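Local coordinates for probable E3 ubiquitin-protein ligase HERC1 (Homo sapiens, PDB 4QT6), which is probably an E3 ubiquitin ligase that attaches ubiquitin to target proteins, and carries a SPRY domain, a beta-sandwich module that often serves in protein recognition, at residues Tyr27-Thr32 with Gly58-Pro63; Cys106-Glu111 with Ala134-Cys139. All blocks are in the same frame, centred on the assembly; numbering follows the deposited sequence. Where two conformers were deposited one is given.

Contact 1: residues Tyr27-Thr32 with Gly58-Pro63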
ATOM      1  N   TYR A  27      -9.363   3.083   2.946  1.00 17.53           N
ATOM      2  CA  TYR A  27      -7.919   2.948   3.169  1.00 17.22           C
ATOM      3  C   TYR A  27      -7.636   2.636   4.625  1.00 17.86           C
ATOM      4  O   TYR A  27      -8.475   2.820   5.507  1.00 17.28           O
ATOM      5  CB  TYR A  27      -7.170   4.232   2.776  1.00 18.11           C
ATOM      6  CG  TYR A  27      -7.538   5.420   3.626  1.00 17.86           C
ATOM      7  CD1 TYR A  27      -6.974   5.604   4.876  1.00 19.09           C
ATOM      8  CD2 TYR A  27      -8.493   6.320   3.208  1.00 19.18           C
ATOM      9  CE1 TYR A  27      -7.357   6.651   5.686  1.00 21.31           C
ATOM     10  CE2 TYR A  27      -8.850   7.388   3.987  1.00 19.81           C
ATOM     11  CZ  TYR A  27      -8.300   7.544   5.229  1.00 22.10           C
ATOM     12  OH  TYR A  27      -8.654   8.612   6.023  1.00 24.33           O
ATOM     13  N   GLY A  28      -6.415   2.192   4.856  1.00 17.00           N
ATOM     14  CA  GLY A  28      -5.887   2.109   6.200  1.00 16.86           C
ATOM     15  C   GLY A  28      -4.375   2.259   6.215  1.00 16.81           C
ATOM     16  O   GLY A  28      -3.682   1.720   5.359  1.00 16.01           O
ATOM     17  N   LEU A  29      -3.909   3.005   7.203  1.00 16.29           N
ATOM     18  CA  LEU A  29      -2.491   3.219   7.469  1.00 16.58           C
ATOM     19  C   LEU A  29      -1.999   2.433   8.669  1.00 16.29           C
ATOM     20  O   LEU A  29      -2.752   2.164   9.616  1.00 15.90           O
ATOM     21  CB  LEU A  29      -2.194   4.701   7.724  1.00 16.59           C
ATOM     22  CG  LEU A  29      -2.059   5.610   6.488  1.00 16.88           C
ATOM     23  CD1 LEU A  29      -3.292   5.622   5.588  1.00 17.52           C
ATOM     24  CD2 LEU A  29      -1.732   7.010   6.982  1.00 16.14           C
ATOM     25  N   ALA A  30      -0.704   2.145   8.645  1.00 15.62           N
ATOM     26  CA  ALA A  30      -0.039   1.512   9.766  1.00 16.57           C
ATOM     27  C   ALA A  30       0.032   2.453  10.959  1.00 17.33           C
ATOM     28  O   ALA A  30      -0.065   3.683  10.833  1.00 17.49           O
ATOM     29  CB  ALA A  30       1.342   1.057   9.372  1.00 16.94           C
ATOM     30  N   SER A  31       0.291   1.876  12.125  1.00 17.70           N
ATOM     31  CA  SER A  31       0.401   2.659  13.335  1.00 19.65           C
ATOM     32  C   SER A  31       1.571   3.629  13.360  1.00 20.45           C
ATOM     33  O   SER A  31       1.425   4.819  13.764  1.00 22.77           O
ATOM     34  CB  SER A  31       0.497   1.700  14.532  1.00 21.55           C
ATOM     35  OG  SER A  31      -0.669   0.914  14.644  1.00 22.13           O
ATOM     36  N   THR A  32       2.727   3.156  12.912  0.50 20.49           N
ATOM     37  CA  THR A  32       3.981   3.893  13.066  1.00 21.47           C
ATOM     38  C   THR A  32       4.480   4.475  11.749  1.00 20.96           C
ATOM     39  O   THR A  32       4.485   3.804  10.725  1.00 21.97           O
ATOM     40  CB  THR A  32       5.109   2.950  13.558  0.50 20.86           C
ATOM     41  OG1 THR A  32       4.641   2.150  14.653  0.50 21.64           O
ATOM     42  CG2 THR A  32       6.342   3.748  14.001  0.50 20.89           C
ATOM     43  N   GLY A  58       1.094   0.731  -0.577  1.00 16.62           N
ATOM     44  CA  GLY A  58       2.150   1.716  -0.704  1.00 16.39           C
ATOM     45  C   GLY A  58       2.373   2.457   0.585  1.00 15.32           C
ATOM     46  O   GLY A  58       2.419   1.840   1.656  1.00 14.96           O
ATOM     47  N   VAL A  59       2.560   3.769   0.477  1.00 16.21           N
ATOM     48  CA  VAL A  59       2.730   4.639   1.640  1.00 16.47           C
ATOM     49  C   VAL A  59       1.860   5.890   1.505  1.00 17.06           C
ATOM     50  O   VAL A  59       1.475   6.265   0.389  1.00 18.17           O
ATOM     51  CB  VAL A  59       4.210   5.041   1.847  1.00 16.48           C
ATOM     52  CG1 VAL A  59       5.029   3.827   2.257  1.00 16.50           C
ATOM     53  CG2 VAL A  59       4.783   5.697   0.597  1.00 17.58           C
ATOM     54  N   SER A  60       1.548   6.492   2.642  1.00 16.83           N
ATOM     55  CA  SER A  60       0.662   7.652   2.721  1.00 16.52           C
ATOM     56  C   SER A  60       1.131   8.661   3.751  1.00 17.62           C
ATOM     57  O   SER A  60       1.670   8.308   4.817  1.00 17.27           O
ATOM     58  CB  SER A  60      -0.747   7.220   3.103  1.00 16.96           C
ATOM     59  OG  SER A  60      -1.655   8.312   3.046  1.00 17.24           O
ATOM     60  N   ARG A  61       0.840   9.923   3.443  1.00 17.82           N
ATOM     61  CA  ARG A  61       0.815  10.983   4.435  1.00 19.50           C
ATOM     62  C   ARG A  61      -0.367  10.830   5.361  1.00 18.92           C
ATOM     63  O   ARG A  61      -1.361  10.165   5.025  1.00 19.24           O
ATOM     64  CB  ARG A  61       0.659  12.333   3.732  1.00 22.06           C
ATOM     65  CG  ARG A  61       1.849  12.727   2.913  1.00 23.46           C
ATOM     66  CD  ARG A  61       1.571  14.069   2.256  1.00 24.49           C
ATOM     67  NE  ARG A  61       2.815  14.663   1.778  1.00 25.23           N
ATOM     68  CZ  ARG A  61       3.247  14.667   0.523  1.00 25.94           C
ATOM     69  NH1 ARG A  61       2.558  14.137  -0.490  1.00 24.00           N
ATOM     70  NH2 ARG A  61       4.395  15.262   0.273  1.00 25.53           N
ATOM     71  N   TRP A  62      -0.292  11.492   6.513  1.00 20.74           N
ATOM     72  CA  TRP A  62      -1.430  11.621   7.407  1.00 23.21           C
ATOM     73  C   TRP A  62      -1.518  13.079   7.861  1.00 23.62           C
ATOM     74  O   TRP A  62      -0.499  13.629   8.275  1.00 24.32           O
ATOM     75  CB  TRP A  62      -1.257  10.714   8.609  1.00 24.02           C
ATOM     76  CG  TRP A  62      -2.438  10.755   9.521  1.00 26.67           C
ATOM     77  CD1 TRP A  62      -2.496  11.313  10.760  1.00 29.47           C
ATOM     78  CD2 TRP A  62      -3.732  10.206   9.260  1.00 26.22           C
ATOM     79  NE1 TRP A  62      -3.759  11.159  11.284  1.00 32.56           N
ATOM     80  CE2 TRP A  62      -4.532  10.479  10.384  1.00 28.79           C
ATOM     81  CE3 TRP A  62      -4.287   9.514   8.190  1.00 25.66           C
ATOM     82  CZ2 TRP A  62      -5.858  10.083  10.462  1.00 29.66           C
ATOM     83  CZ3 TRP A  62      -5.600   9.121   8.267  1.00 28.16           C
ATOM     84  CH2 TRP A  62      -6.366   9.394   9.399  1.00 29.04           C
ATOM     85  N   PRO A  63      -2.697  13.719   7.801  1.00 26.85           N
ATOM     86  CA  PRO A  63      -3.980  13.165   7.372  1.00 26.47           C
ATOM     87  C   PRO A  63      -4.112  12.921   5.870  1.00 25.66           C
ATOM     88  O   PRO A  63      -3.315  13.409   5.082  1.00 26.98           O
ATOM     89  CB  PRO A  63      -4.979  14.262   7.795  1.00 29.40           C
ATOM     90  CG  PRO A  63      -4.182  15.508   7.743  1.00 29.43           C
ATOM     91  CD  PRO A  63      -2.827  15.116   8.256  1.00 29.34           C
TER

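Contact 2: residues Cys106-Glu111 with Ala134-Cys139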
ATOM      1  N   CYS A 106       8.224  -3.758   0.285  1.00 19.04           N
ATOM      2  CA  CYS A 106       8.229  -2.321   0.111  1.00 19.91           C
ATOM      3  C   CYS A 106       9.488  -1.805   0.770  1.00 20.13           C
ATOM      4  O   CYS A 106       9.809  -2.188   1.895  1.00 18.43           O
ATOM      5  CB  CYS A 106       7.006  -1.693   0.789  1.00 19.86           C
ATOM      6  SG  CYS A 106       5.427  -2.442   0.283  1.00 23.26           S
ATOM      7  N   VAL A 107      10.217  -0.943   0.061  1.00 20.43           N
ATOM      8  CA  VAL A 107      11.383  -0.287   0.600  1.00 20.98           C
ATOM      9  C   VAL A 107      11.172   1.214   0.540  1.00 20.53           C
ATOM     10  O   VAL A 107      11.046   1.769  -0.554  1.00 21.93           O
ATOM     11  CB  VAL A 107      12.667  -0.639  -0.182  1.00 22.04           C
ATOM     12  CG1 VAL A 107      13.866  -0.007   0.496  1.00 21.84           C
ATOM     13  CG2 VAL A 107      12.854  -2.143  -0.238  1.00 22.61           C
ATOM     14  N   LEU A 108      11.058   1.834   1.703  1.00 19.61           N
ATOM     15  CA  LEU A 108      10.885   3.264   1.824  1.00 19.43           C
ATOM     16  C   LEU A 108      12.202   3.855   2.288  1.00 20.49           C
ATOM     17  O   LEU A 108      12.602   3.698   3.450  1.00 19.17           O
ATOM     18  CB  LEU A 108       9.757   3.602   2.807  1.00 19.51           C
ATOM     19  CG  LEU A 108       9.564   5.075   3.096  1.00 19.46           C
ATOM     20  CD1 LEU A 108       9.205   5.848   1.818  1.00 20.29           C
ATOM     21  CD2 LEU A 108       8.527   5.257   4.197  1.00 21.11           C
ATOM     22  N   ASP A 109      12.870   4.550   1.369  1.00 20.57           N
ATOM     23  CA  ASP A 109      14.199   5.115   1.624  1.00 22.66           C
ATOM     24  C   ASP A 109      14.059   6.629   1.736  1.00 23.14           C
ATOM     25  O   ASP A 109      13.989   7.339   0.729  1.00 24.52           O
ATOM     26  CB  ASP A 109      15.154   4.699   0.498  1.00 22.84           C
ATOM     27  CG  ASP A 109      16.604   5.059   0.794  1.00 23.54           C
ATOM     28  OD1 ASP A 109      16.823   5.971   1.601  1.00 25.42           O
ATOM     29  OD2 ASP A 109      17.501   4.411   0.220  1.00 28.32           O
HETATM   30  N   MSE A 110      13.985   7.111   2.969  1.00 24.71           N
HETATM   31  CA  MSE A 110      13.713   8.526   3.225  1.00 26.39           C
HETATM   32  C   MSE A 110      14.942   9.383   3.048  1.00 29.21           C
HETATM   33  O   MSE A 110      14.840  10.619   2.987  1.00 33.62           O
HETATM   34  CB  MSE A 110      13.143   8.749   4.608  1.00 26.89           C
HETATM   35  CG  MSE A 110      11.922   7.906   4.926  1.00 28.03           C
HETATM   36 SE   MSE A 110      10.391   8.682   3.966  1.00 29.98          SE
HETATM   37  CE  MSE A 110      10.155  10.214   5.178  1.00 29.87           C
ATOM     38  N   GLU A 111      16.109   8.752   3.030  1.00 27.28           N
ATOM     39  CA  GLU A 111      17.368   9.458   2.776  0.50 27.89           C
ATOM     40  C   GLU A 111      17.492   9.745   1.277  1.00 27.76           C
ATOM     41  O   GLU A 111      17.654  10.893   0.877  1.00 29.36           O
ATOM     42  CB  GLU A 111      18.554   8.637   3.305  0.50 28.07           C
ATOM     43  CG  GLU A 111      19.930   9.228   3.024  0.50 27.98           C
ATOM     44  CD  GLU A 111      20.129  10.615   3.603  0.50 29.69           C
ATOM     45  OE1 GLU A 111      21.054  11.317   3.135  0.50 30.27           O
ATOM     46  OE2 GLU A 111      19.364  11.015   4.505  0.50 27.97           O
ATOM     47  N   ALA A 134       7.644  14.430   4.794  1.00 19.07           N
ATOM     48  CA  ALA A 134       8.473  14.342   5.965  1.00 19.09           C
ATOM     49  C   ALA A 134       8.233  13.063   6.742  1.00 19.49           C
ATOM     50  O   ALA A 134       9.172  12.537   7.356  1.00 19.86           O
ATOM     51  CB  ALA A 134       8.237  15.524   6.876  1.00 20.89           C
ATOM     52  N   GLU A 135       6.984  12.609   6.769  1.00 18.30           N
ATOM     53  CA  GLU A 135       6.640  11.394   7.502  1.00 18.21           C
ATOM     54  C   GLU A 135       5.667  10.575   6.670  1.00 18.22           C
ATOM     55  O   GLU A 135       4.685  11.105   6.140  1.00 18.02           O
ATOM     56  CB  GLU A 135       6.021  11.736   8.848  1.00 18.08           C
ATOM     57  CG  GLU A 135       5.638  10.514   9.682  1.00 18.98           C
ATOM     58  CD  GLU A 135       5.556  10.760  11.167  1.00 21.44           C
ATOM     59  OE1 GLU A 135       5.495  11.917  11.608  1.00 23.02           O
ATOM     60  OE2 GLU A 135       5.576   9.751  11.919  1.00 25.03           O
ATOM     61  N   LEU A 136       5.930   9.279   6.566  1.00 17.63           N
ATOM     62  CA  LEU A 136       5.115   8.394   5.731  1.00 18.00           C
ATOM     63  C   LEU A 136       4.766   7.128   6.470  1.00 17.57           C
ATOM     64  O   LEU A 136       5.545   6.628   7.296  1.00 18.10           O
ATOM     65  CB  LEU A 136       5.790   8.056   4.398  1.00 19.06           C
ATOM     66  CG  LEU A 136       5.821   9.229   3.410  1.00 19.31           C
ATOM     67  CD1 LEU A 136       6.723   8.918   2.219  1.00 19.78           C
ATOM     68  CD2 LEU A 136       4.408   9.544   2.942  1.00 20.68           C
ATOM     69  N   TYR A 137       3.567   6.630   6.184  1.00 15.98           N
ATOM     70  CA  TYR A 137       3.076   5.406   6.820  1.00 16.44           C
ATOM     71  C   TYR A 137       2.806   4.376   5.754  1.00 16.10           C
ATOM     72  O   TYR A 137       2.171   4.674   4.758  1.00 16.54           O
ATOM     73  CB  TYR A 137       1.758   5.647   7.560  1.00 16.64           C
ATOM     74  CG  TYR A 137       1.826   6.678   8.636  1.00 16.51           C
ATOM     75  CD1 TYR A 137       1.805   8.050   8.322  1.00 18.62           C
ATOM     76  CD2 TYR A 137       1.905   6.313   9.962  1.00 17.78           C
ATOM     77  CE1 TYR A 137       1.888   9.001   9.319  1.00 19.31           C
ATOM     78  CE2 TYR A 137       1.989   7.276  10.958  1.00 19.66           C
ATOM     79  CZ  TYR A 137       1.961   8.608  10.619  1.00 19.92           C
ATOM     80  OH  TYR A 137       2.034   9.542  11.640  1.00 23.42           O
ATOM     81  N   PRO A 138       3.239   3.130   5.974  1.00 15.75           N
ATOM     82  CA  PRO A 138       2.704   2.028   5.155  1.00 14.89           C
ATOM     83  C   PRO A 138       1.182   2.071   5.072  1.00 15.22           C
ATOM     84  O   PRO A 138       0.518   2.398   6.065  1.00 16.09           O
ATOM     85  CB  PRO A 138       3.191   0.779   5.897  1.00 15.02           C
ATOM     86  CG  PRO A 138       4.433   1.227   6.582  1.00 15.19           C
ATOM     87  CD  PRO A 138       4.197   2.648   6.996  1.00 15.01           C
ATOM     88  N   CYS A 139       0.631   1.806   3.895  1.00 14.86           N
ATOM     89  CA  CYS A 139      -0.824   1.871   3.690  1.00 15.59           C
ATOM     90  C   CYS A 139      -1.333   0.919   2.656  1.00 15.45           C
ATOM     91  O   CYS A 139      -0.601   0.434   1.820  1.00 15.57           O
ATOM     92  CB  CYS A 139      -1.274   3.272   3.291  1.00 16.76           C
ATOM     93  SG  CYS A 139      -0.826   3.777   1.631  1.00 17.37           S
TER

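Contact 1: residues Tyr27-Thr32 with Gly58-Pro63
Leu-29 carries the apolar part of this contact, with its two methyls on different partners. CD1 rests on Ser-60 CB at 3.9 Å. CD2 meets the ring of Trp-62, 3.8 Å from its CE3. The indole is brought here by a CG anti to the backbone N (chi1 -177°).

The aromatic part is an edge contact. Tyr-27 and Trp-62 cross at about a right angle, and Tyr-27 CE1 comes to the indole edge in its plane, 4.0 Å from CZ3. Tyr-27 OH lies at the same edge. On the tyrosine ring, Phe-67 makes a separate edge-to-face contact.

The polar part is local. Ser-60 OG donates to Arg-61 O at 2.7 Å. The bond lies in the carbonyl plane and uses a lone pair. This holds the hydroxyl beside Leu-29 and probably helps to orient the Arg-61 carbonyl. Leu-29 CD2 packs 3.7 Å from that same oxygen. The guanidinium of Arg-61 turns to Asp-132 in a salt bridge.

Cut back to an alanine, Leu-29 would lose both methyls, which is likely to leave a gap between Ser-60 and the indole and let Trp-62 turn more freely.

Strand 137-142 runs between strands 26-30 and 55-60, and Leu-29 also touches its Tyr-137 and Cys-139. Such packing across an intervening strand, on one face of an antiparallel sheet, belongs to the SPRY beta-sandwich.

Contact 2: residues Cys106-Glu111 with Ala134-Cys139
Next to Met-110, whose side chain reaches Ala-134 and Leu-136, the carboxylate oxygen OD1 of Asp-109 is held by two backbone N-H groups. Ala-112 N gives one hydrogen bond. Glu-111 N gives the other, a weak one at 3.2 Å with a bent N-H...O angle of 127°. Together they brace the turn that follows strand 103-109. Met-110 sits in that turn.

Met-110 is deposited as selenomethionine. Its chain is bent at chi2 and chi3, both -75°, and this fold brings its end to the other segment. The methyl CE lies 3.3 Å from Ala-134 O, a close approach for a carbon and an oxygen. The SE atom itself packs on Leu-136 CD1 at 4.1 Å. These two side chains cross obliquely.

Leu-108 supplies the deeper half. It meets Leu-136 at about a right angle, and both of its methyls take part. CD2 touches Leu-136 CB at 3.9 Å. CD1 touches Leu-136 CD1 at 4.0 Å, so that Leu-136 CD1 is shared between this leucine methyl and the selenium. Val-34 packs on Leu-108 and Met-110, and Val-131 on Leu-136, so the apolar surface continues beyond the two segments.

The end of strand 103-109, with the residue just after it, packs here on the loop that leads into strand 137-142. The two strands belong to different sheets of the sandwich. In this contact they are joined chiefly by dispersion and close fit; the approach of Met-110 CE to Ala-134 O is the closest touch on a polar atom, while Asp-109 OD1 is held within its own turn.

In the fold
The centres of the two contacts lie about 10 Å apart, and they come in series along the chain, contact 1 closing before contact 2 opens. They share one antiparallel sheet, in which strand 137-142 has strands 26-30 and 55-60 as its two neighbours. Probable backbone hydrogen bonds join them directly: Ser-60 N to Tyr-137 O, 2.9 Å, and Ala-30 N to Pro-138 O, also 2.9 Å. Contact 1 lies on this sheet and the loop that leaves strand 55-60. Contact 2 passes to the second sheet through strand 103-109. Strand 137-142 and its lead-in thus link packing within one sheet to packing between sheets of the SPRY sandwich.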